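Local coordinates for protein response regulator ChrA (Corynebacterium diphtheriae, PDB 4YN8) that probably binds DNA and regulates transcription as the response regulator of a haem-sensing two-component system, at residues 147-152 / 165-170; 153-158 / 196-201; 158-163 / 188-193. The protein carries 1 engineered substitution. All blocks are in the same frame, centred on the assembly; numbering follows the deposited sequence.

Overall arrangement
From the N terminus the chain first builds the receiver domain with its parallel sheet, and all three contacts fall later, in the four-helix LuxR-type DNA-binding part. Contact 1 closes the shortest loop, returning the end of helix 160-167 to helix 145-155. Contact 2 starts at the C-terminal end of helix 145-155 and spans the longest interval, to the end of helix 190-199. Contact 3 begins at L158, which it shares with contact 2, and joins the starts of helices 160-167 and 190-199 within the span of contact 2. Contact 1 crosses both others along the chain. Together they tie helices 145-155, 160-167 and 190-199 together, with L154 packing between contacts 2 and 3.

Contact 1 of 3, residues 147-152 / 165-170; sequences EIEILQ and AKLFIS
L167 carries the contact where helix 160-167 meets helix 145-155, the first two helices of the four-helix LuxR-type DNA-binding domain, and its two methyl branches meet different surroundings. The tight side lies inward. There CD1 of L167 rests 3.8 Å from CG1 of I150, the two side chains crossing at a slant, and I150 goes on to pack against H177 and L178 of helix 171-185. The CG1 branch of I150 lies beside the backbone N (chi1 -75°) and its end approaches L167 more closely than the start of the side chain suggests. I169, just beyond the helix end, only comes near helix 145-155 within this segment, but its side chain touches R146 one residue earlier.

The outer side is more open and polar. E149 reaches across with CG anti to its own N (chi1 -174°) and its chain extended, passing L167 in the opposite direction. Its carboxylate is directed chiefly to R146, whose NH1 forms a salt bridge with OE1. The leucine meets the same acid by van der Waals contact. On this outer flank CD2 of L167 lies 3.4 Å from OE2 of E149.

Contact 2 of 3, residues 153-158 / 196-201; sequences NLEQGL and AARQQR
E155 and R198 meet where helices 145-155 and 190-199 end, with the CA atoms of E155 and A197 9.3 Å apart and each helix finished by a Schellman motif, at G157 and at R201, both with positive phi. The contact thus joins the C-terminal ends of the first and last helices of the LuxR-type DNA-binding domain. E155 is extended, its CG anti to the backbone N (chi1 -168°), and offers OE2. R198 sets out to one side, and its chain, extended from CG to NE, brings the guanidinium back to E155 side-on: NE of R198 donates to OE2 of E155 over 3.0 Å, and NH2 of R198 to the same OE2 over 3.0 Å. The oxygen lies in the guanidinium plane, but both nitrogens approach it from the anti side of the carboxylate, and the two groups are turned 64° apart.

Around the pair, the E155 side chain also touches I194 and I203. On the other helix, NH1 of R201 donates to O of R198 over 3.1 Å, joining the backbone N of R201 there. The result is a side-on salt bridge in which NE and NH2 share one carboxylate oxygen; the charge pairing runs through OE2 and, at the surface, is probably weakened by solvent.

Contact 3 of 3, residues 158-163 / 188-193; sequences LSNRQL and DNRTAA. With SO4 (sulfate ion), chain D.
In the LuxR-type helix-turn-helix domain, R190 at the first turn of helix 190-199 reaches to the start of helix 160-167 and helps form an anion site occupied by a sulfate, probably from the crystallisation liquor. Its guanidinium turns one edge to the protein and another to the ion. Towards helix 160-167, NH2 of R190 donates to OD1 of N160 almost straight, at 171°; the modelled 2.5 Å between them is shorter than expected, and the exact distance is doubtful. NH1 of R190 adds weak bonds to that OD1 and to the backbone O of L158, which lies in the guanidinium plane. The N160 amide is turned 47° from this plane. CG of R190 sits between the backbone N and the carbonyl carbon, and a bend at chi3 (54°) swings the guanidinium toward N160.

The sulfate is held at the helix start: the backbone N of R190 donates to O4 of the ion over 2.9 Å, while NH2 of R190 reaches O1 of the ion at 3.0 Å and NE adds a weak bond to O1. The hydroxyl of Y182, from helix 171-185, is a further partner of the sulfate. An anion here would probably be favoured by both the arginine charge and the helix start. N160 also packs on K175 and L178, joining helix 171-185 to the arrangement.

S159, the N-cap of helix 160-167, forms a capping box with Q162. OG of S159 accepts from N of Q162 at 3.1 Å, and N of S159 donates over 2.9 Å to OE1 of Q162, on a lone pair in its carbonyl plane.

Contact 1 of 3, residues 147-152 / 165-170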
loop_
_atom_site.group_PDB
_atom_site.type_symbol
_atom_site.label_atom_id
_atom_site.label_comp_id
_atom_site.label_asym_id
_atom_site.label_seq_id
_atom_site.Cartn_x
_atom_site.Cartn_y
_atom_site.Cartn_z
ATOM N N GLU A 147 18.412 14.537 -20.093
ATOM C CA GLU A 147 17.445 15.392 -19.466
ATOM C C GLU A 147 18.049 16.775 -19.107
ATOM O O GLU A 147 17.378 17.807 -19.291
ATOM C CB GLU A 147 16.857 14.703 -18.228
ATOM C CG GLU A 147 15.826 13.586 -18.555
ATOM C CD GLU A 147 15.501 12.657 -17.364
ATOM O OE1 GLU A 147 16.322 12.493 -16.405
ATOM O OE2 GLU A 147 14.430 11.999 -17.432
ATOM N N ILE A 148 19.292 16.792 -18.642
ATOM C CA ILE A 148 19.994 18.050 -18.343
ATOM C C ILE A 148 20.175 18.872 -19.610
ATOM O O ILE A 148 19.926 20.080 -19.633
ATOM C CB ILE A 148 21.372 17.781 -17.708
ATOM C CG1 ILE A 148 21.245 17.106 -16.328
ATOM C CG2 ILE A 148 22.209 19.062 -17.678
ATOM C CD1 ILE A 148 20.369 17.865 -15.353
ATOM N N GLU A 149 20.529 18.190 -20.704
ATOM C CA GLU A 149 20.679 18.838 -21.993
ATOM C C GLU A 149 19.410 19.438 -22.446
ATOM O O GLU A 149 19.383 20.583 -22.936
ATOM C CB GLU A 149 21.117 17.797 -23.046
ATOM C CG GLU A 149 21.452 18.368 -24.397
ATOM C CD GLU A 149 21.894 17.266 -25.381
ATOM O OE1 GLU A 149 21.399 16.106 -25.276
ATOM O OE2 GLU A 149 22.701 17.568 -26.273
ATOM N N ILE A 150 18.297 18.723 -22.288
ATOM C CA ILE A 150 17.030 19.308 -22.657
ATOM C C ILE A 150 16.721 20.549 -21.825
ATOM O O ILE A 150 16.235 21.554 -22.376
ATOM C CB ILE A 150 15.898 18.257 -22.542
ATOM C CG1 ILE A 150 16.001 17.281 -23.740
ATOM C CG2 ILE A 150 14.537 18.878 -22.538
ATOM C CD1 ILE A 150 15.130 16.076 -23.578
ATOM N N LEU A 151 16.914 20.448 -20.515
ATOM C CA LEU A 151 16.660 21.653 -19.648
ATOM C C LEU A 151 17.509 22.856 -20.048
ATOM O O LEU A 151 16.989 24.007 -20.105
ATOM C CB LEU A 151 16.859 21.297 -18.190
ATOM C CG LEU A 151 15.745 20.461 -17.603
ATOM C CD1 LEU A 151 16.299 19.784 -16.347
ATOM C CD2 LEU A 151 14.514 21.302 -17.285
ATOM N N GLN A 152 18.778 22.623 -20.339
ATOM C CA GLN A 152 19.712 23.715 -20.730
ATOM C C GLN A 152 19.212 24.373 -22.009
ATOM O O GLN A 152 19.299 25.607 -22.184
ATOM C CB GLN A 152 21.107 23.185 -20.903
ATOM C CG GLN A 152 21.729 22.833 -19.569
ATOM C CD GLN A 152 23.031 22.144 -19.655
ATOM O OE1 GLN A 152 23.312 21.390 -20.607
ATOM N NE2 GLN A 152 23.902 22.463 -18.735
ATOM N N ALA A 165 15.066 19.440 -33.483
ATOM C CA ALA A 165 15.977 19.713 -34.582
ATOM C C ALA A 165 17.425 19.801 -34.084
ATOM O O ALA A 165 18.359 19.239 -34.684
ATOM C CB ALA A 165 15.547 20.995 -35.270
ATOM N N LYS A 166 17.618 20.453 -32.941
ATOM C CA LYS A 166 18.948 20.649 -32.411
ATOM C C LYS A 166 19.573 19.380 -31.855
ATOM O O LYS A 166 20.788 19.138 -32.016
ATOM C CB LYS A 166 18.881 21.749 -31.355
ATOM C CG LYS A 166 20.257 22.140 -30.865
ATOM C CD LYS A 166 20.217 23.317 -29.915
ATOM C CE LYS A 166 21.605 23.520 -29.307
ATOM N NZ LYS A 166 21.565 24.832 -28.613
ATOM N N LEU A 167 18.759 18.558 -31.204
ATOM C CA LEU A 167 19.256 17.361 -30.527
ATOM C C LEU A 167 19.171 16.094 -31.413
ATOM O O LEU A 167 19.628 15.011 -31.017
ATOM C CB LEU A 167 18.455 17.115 -29.230
ATOM C CG LEU A 167 18.596 18.310 -28.263
ATOM C CD1 LEU A 167 17.885 18.039 -26.949
ATOM C CD2 LEU A 167 20.029 18.683 -28.000
ATOM N N PHE A 168 18.538 16.244 -32.569
ATOM C CA PHE A 168 18.303 15.114 -33.510
ATOM C C PHE A 168 17.532 13.991 -32.908
ATOM O O PHE A 168 17.867 12.810 -33.093
ATOM C CB PHE A 168 19.610 14.582 -34.100
ATOM C CG PHE A 168 20.405 15.604 -34.819
ATOM C CD1 PHE A 168 20.252 15.805 -36.172
ATOM C CD2 PHE A 168 21.390 16.339 -34.141
ATOM C CE1 PHE A 168 21.013 16.755 -36.848
ATOM C CE2 PHE A 168 22.152 17.294 -34.806
ATOM C CZ PHE A 168 21.949 17.498 -36.161
ATOM N N ILE A 169 16.455 14.334 -32.199
ATOM C CA ILE A 169 15.522 13.332 -31.695
ATOM C C ILE A 169 14.132 13.841 -32.073
ATOM O O ILE A 169 13.943 15.035 -32.329
ATOM C CB ILE A 169 15.660 13.096 -30.161
ATOM C CG1 ILE A 169 15.512 14.430 -29.395
ATOM C CG2 ILE A 169 17.003 12.485 -29.814
ATOM C CD1 ILE A 169 15.557 14.286 -27.871
ATOM N N SER A 170 13.151 12.952 -32.107
ATOM C CA SER A 170 11.836 13.319 -32.581
ATOM C C SER A 170 11.148 14.214 -31.563
ATOM O O SER A 170 11.417 14.116 -30.354
ATOM C CB SER A 170 10.993 12.066 -32.791
ATOM O OG SER A 170 10.608 11.454 -31.559
#

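Contact 2 of 3, residues 153-158 / 196-201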
loop_
_atom_site.group_PDB
_atom_site.type_symbol
_atom_site.label_atom_id
_atom_site.label_comp_id
_atom_site.label_asym_id
_atom_site.label_seq_id
_atom_site.Cartn_x
_atom_site.Cartn_y
_atom_site.Cartn_z
ATOM N N ASN A 153 18.677 23.570 -22.929
ATOM C CA ASN A 153 18.081 24.171 -24.137
ATOM C C ASN A 153 16.711 24.797 -23.939
ATOM O O ASN A 153 16.396 25.828 -24.589
ATOM C CB ASN A 153 18.093 23.136 -25.291
ATOM C CG ASN A 153 19.489 22.867 -25.806
ATOM O OD1 ASN A 153 20.201 21.949 -25.375
ATOM N ND2 ASN A 153 19.918 23.699 -26.679
ATOM N N LEU A 154 15.901 24.248 -23.042
ATOM C CA LEU A 154 14.636 24.878 -22.685
ATOM C C LEU A 154 14.910 26.279 -22.099
ATOM O O LEU A 154 14.114 27.206 -22.319
ATOM C CB LEU A 154 13.854 24.118 -21.609
ATOM C CG LEU A 154 12.886 22.990 -21.894
ATOM C CD1 LEU A 154 12.261 22.550 -20.564
ATOM C CD2 LEU A 154 11.813 23.405 -22.911
ATOM N N GLU A 155 15.995 26.387 -21.338
ATOM C CA GLU A 155 16.378 27.686 -20.703
ATOM C C GLU A 155 16.667 28.747 -21.772
ATOM O O GLU A 155 16.462 29.940 -21.538
ATOM C CB GLU A 155 17.627 27.500 -19.848
ATOM C CG GLU A 155 17.910 28.693 -18.936
ATOM C CD GLU A 155 19.205 28.605 -18.139
ATOM O OE1 GLU A 155 20.145 27.878 -18.570
ATOM O OE2 GLU A 155 19.325 29.365 -17.118
ATOM N N GLN A 156 17.189 28.331 -22.926
ATOM C CA GLN A 156 17.454 29.232 -24.035
ATOM C C GLN A 156 16.219 29.582 -24.867
ATOM O O GLN A 156 16.336 30.298 -25.831
ATOM C CB GLN A 156 18.544 28.659 -24.920
ATOM C CG GLN A 156 19.868 28.520 -24.211
ATOM C CD GLN A 156 20.801 27.607 -24.961
ATOM O OE1 GLN A 156 21.122 27.868 -26.106
ATOM N NE2 GLN A 156 21.207 26.519 -24.340
ATOM N N GLY A 157 15.062 29.077 -24.476
ATOM C CA GLY A 157 13.780 29.413 -25.037
ATOM C C GLY A 157 13.357 28.571 -26.220
ATOM O O GLY A 157 12.520 28.989 -26.993
ATOM N N LEU A 158 13.909 27.372 -26.368
ATOM C CA LEU A 158 13.589 26.566 -27.549
ATOM C C LEU A 158 12.253 25.889 -27.393
ATOM O O LEU A 158 11.934 25.373 -26.334
ATOM C CB LEU A 158 14.687 25.533 -27.792
ATOM C CG LEU A 158 15.869 25.977 -28.613
ATOM C CD1 LEU A 158 16.709 27.049 -27.944
ATOM C CD2 LEU A 158 16.721 24.772 -28.935
ATOM N N ALA A 196 12.587 25.612 -11.426
ATOM C CA ALA A 196 12.984 24.550 -10.525
ATOM C C ALA A 196 14.412 24.077 -10.797
ATOM O O ALA A 196 15.158 23.793 -9.875
ATOM C CB ALA A 196 12.026 23.373 -10.592
ATOM N N ALA A 197 14.784 23.979 -12.081
ATOM C CA ALA A 197 16.103 23.497 -12.450
ATOM C C ALA A 197 17.166 24.497 -11.984
ATOM O O ALA A 197 18.242 24.113 -11.578
ATOM C CB ALA A 197 16.201 23.323 -13.934
ATOM N N ARG A 198 16.823 25.772 -12.033
ATOM C CA ARG A 198 17.734 26.812 -11.496
ATOM C C ARG A 198 17.858 26.772 -9.959
ATOM O O ARG A 198 18.994 26.840 -9.447
ATOM C CB ARG A 198 17.280 28.209 -11.925
ATOM C CG ARG A 198 17.441 28.459 -13.390
ATOM C CD ARG A 198 16.845 29.779 -13.783
ATOM N NE ARG A 198 17.272 30.198 -15.113
ATOM C CZ ARG A 198 16.750 31.234 -15.747
ATOM N NH1 ARG A 198 15.778 31.940 -15.162
ATOM N NH2 ARG A 198 17.260 31.570 -16.924
ATOM N N GLN A 199 16.737 26.611 -9.252
ATOM C CA GLN A 199 16.757 26.532 -7.792
ATOM C C GLN A 199 17.534 25.318 -7.336
ATOM O O GLN A 199 18.295 25.353 -6.345
ATOM C CB GLN A 199 15.333 26.446 -7.264
ATOM C CG GLN A 199 14.603 27.750 -7.470
ATOM C CD GLN A 199 13.139 27.646 -7.171
ATOM O OE1 GLN A 199 12.586 26.532 -7.115
ATOM N NE2 GLN A 199 12.478 28.793 -7.000
ATOM N N GLN A 200 17.393 24.247 -8.102
ATOM C CA GLN A 200 18.038 22.987 -7.778
ATOM C C GLN A 200 19.469 22.859 -8.273
ATOM O O GLN A 200 20.180 21.854 -8.033
ATOM C CB GLN A 200 17.176 21.821 -8.292
ATOM C CG GLN A 200 15.893 21.711 -7.523
ATOM C CD GLN A 200 15.048 20.530 -7.878
ATOM O OE1 GLN A 200 15.575 19.483 -8.225
ATOM N NE2 GLN A 200 13.703 20.705 -7.824
ATOM N N ARG A 201 19.921 23.892 -8.953
ATOM C CA ARG A 201 21.285 23.956 -9.469
ATOM C C ARG A 201 21.671 22.804 -10.414
ATOM O O ARG A 201 22.789 22.272 -10.346
ATOM C CB ARG A 201 22.307 24.145 -8.329
ATOM C CG ARG A 201 21.983 25.335 -7.462
ATOM C CD ARG A 201 22.191 26.619 -8.219
ATOM N NE ARG A 201 22.381 27.741 -7.279
ATOM C CZ ARG A 201 21.402 28.394 -6.674
ATOM N NH1 ARG A 201 20.128 28.077 -6.881
ATOM N NH2 ARG A 201 21.709 29.361 -5.811
#

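Contact 3 of 3, residues 158-163 / 188-193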
loop_
_atom_site.group_PDB
_atom_site.type_symbol
_atom_site.label_atom_id
_atom_site.label_comp_id
_atom_site.label_asym_id
_atom_site.label_seq_id
_atom_site.Cartn_x
_atom_site.Cartn_y
_atom_site.Cartn_z
ATOM N N LEU A 158 13.909 27.372 -26.368
ATOM C CA LEU A 158 13.589 26.566 -27.549
ATOM C C LEU A 158 12.253 25.889 -27.393
ATOM O O LEU A 158 11.934 25.373 -26.334
ATOM C CB LEU A 158 14.687 25.533 -27.792
ATOM C CG LEU A 158 15.869 25.977 -28.613
ATOM C CD1 LEU A 158 16.709 27.049 -27.944
ATOM C CD2 LEU A 158 16.721 24.772 -28.935
ATOM N N SER A 159 11.478 25.841 -28.473
ATOM C CA SER A 159 10.233 25.074 -28.544
ATOM C C SER A 159 10.572 23.583 -28.682
ATOM O O SER A 159 11.728 23.207 -28.980
ATOM C CB SER A 159 9.444 25.469 -29.804
ATOM O OG SER A 159 10.186 25.174 -30.969
ATOM N N ASN A 160 9.559 22.744 -28.541
ATOM C CA ASN A 160 9.735 21.301 -28.750
ATOM C C ASN A 160 10.299 20.999 -30.128
ATOM O O ASN A 160 11.186 20.165 -30.247
ATOM C CB ASN A 160 8.421 20.597 -28.560
ATOM C CG ASN A 160 7.979 20.526 -27.111
ATOM O OD1 ASN A 160 8.636 20.966 -26.162
ATOM N ND2 ASN A 160 6.830 19.968 -26.938
ATOM N N ARG A 161 9.873 21.736 -31.165
ATOM C CA ARG A 161 10.365 21.496 -32.522
ATOM C C ARG A 161 11.813 21.892 -32.640
ATOM O O ARG A 161 12.608 21.225 -33.284
ATOM C CB ARG A 161 9.563 22.264 -33.591
ATOM C CG ARG A 161 10.003 21.949 -35.030
ATOM C CD ARG A 161 9.439 22.892 -36.125
ATOM N NE ARG A 161 9.671 24.331 -35.853
ATOM C CZ ARG A 161 10.869 24.940 -35.771
ATOM N NH1 ARG A 161 12.027 24.272 -35.926
ATOM N NH2 ARG A 161 10.914 26.246 -35.515
ATOM N N GLN A 162 12.177 23.003 -32.015
ATOM C CA GLN A 162 13.543 23.435 -32.069
ATOM C C GLN A 162 14.482 22.488 -31.334
ATOM O O GLN A 162 15.640 22.294 -31.744
ATOM C CB GLN A 162 13.650 24.855 -31.482
ATOM C CG GLN A 162 13.144 25.917 -32.455
ATOM C CD GLN A 162 13.042 27.272 -31.805
ATOM O OE1 GLN A 162 12.580 27.403 -30.681
ATOM N NE2 GLN A 162 13.400 28.281 -32.539
ATOM N N LEU A 163 13.994 21.941 -30.227
ATOM C CA LEU A 163 14.735 20.981 -29.433
ATOM C C LEU A 163 14.971 19.748 -30.254
ATOM O O LEU A 163 16.054 19.237 -30.261
ATOM C CB LEU A 163 13.972 20.576 -28.161
ATOM C CG LEU A 163 13.910 21.600 -27.028
ATOM C CD1 LEU A 163 12.977 21.198 -25.903
ATOM C CD2 LEU A 163 15.305 21.813 -26.505
ATOM N N ASP A 188 4.624 21.253 -13.813
ATOM C CA ASP A 188 3.805 20.764 -14.941
ATOM C C ASP A 188 3.873 21.621 -16.190
ATOM O O ASP A 188 3.055 21.469 -17.099
ATOM C CB ASP A 188 2.356 20.587 -14.477
ATOM C CG ASP A 188 1.655 21.903 -14.221
ATOM O OD1 ASP A 188 2.156 22.968 -14.612
ATOM O OD2 ASP A 188 0.546 21.879 -13.618
ATOM N N ASN A 189 4.857 22.508 -16.284
ATOM C CA ASN A 189 5.075 23.253 -17.483
ATOM C C ASN A 189 6.542 23.674 -17.590
ATOM O O ASN A 189 7.295 23.610 -16.606
ATOM C CB ASN A 189 4.198 24.504 -17.526
ATOM C CG ASN A 189 4.488 25.452 -16.379
ATOM O OD1 ASN A 189 3.896 25.346 -15.297
ATOM N ND2 ASN A 189 5.370 26.372 -16.599
ATOM N N ARG A 190 6.896 24.132 -18.780
ATOM C CA ARG A 190 8.292 24.436 -19.128
ATOM C C ARG A 190 8.909 25.634 -18.388
ATOM O O ARG A 190 10.077 25.590 -18.019
ATOM C CB ARG A 190 8.518 24.558 -20.663
ATOM C CG ARG A 190 7.974 25.775 -21.391
ATOM C CD ARG A 190 8.310 25.708 -22.906
ATOM N NE ARG A 190 7.820 24.436 -23.362
ATOM C CZ ARG A 190 8.361 23.595 -24.247
ATOM N NH1 ARG A 190 9.458 23.820 -24.946
ATOM N NH2 ARG A 190 7.722 22.476 -24.422
ATOM N N THR A 191 8.134 26.699 -18.168
ATOM C CA THR A 191 8.610 27.845 -17.394
ATOM C C THR A 191 8.918 27.472 -15.949
ATOM O O THR A 191 9.980 27.837 -15.449
ATOM C CB THR A 191 7.597 28.983 -17.384
ATOM O OG1 THR A 191 7.319 29.317 -18.725
ATOM C CG2 THR A 191 8.195 30.199 -16.722
ATOM N N ALA A 192 8.048 26.682 -15.333
ATOM C CA ALA A 192 8.246 26.249 -13.963
ATOM C C ALA A 192 9.420 25.262 -13.872
ATOM O O ALA A 192 10.114 25.206 -12.847
ATOM C CB ALA A 192 6.995 25.602 -13.396
ATOM N N ALA A 193 9.589 24.446 -14.924
ATOM C CA ALA A 193 10.717 23.540 -14.981
ATOM C C ALA A 193 12.051 24.275 -14.963
ATOM O O ALA A 193 13.012 23.840 -14.320
ATOM C CB ALA A 193 10.664 22.657 -16.213
HETATM S S SO4 D . 4.773 22.674 -21.727
HETATM O O1 SO4 D . 6.013 21.921 -22.076
HETATM O O2 SO4 D . 4.075 23.134 -22.921
HETATM O O3 SO4 D . 4.065 21.634 -20.986
HETATM O O4 SO4 D . 4.948 23.890 -20.927
#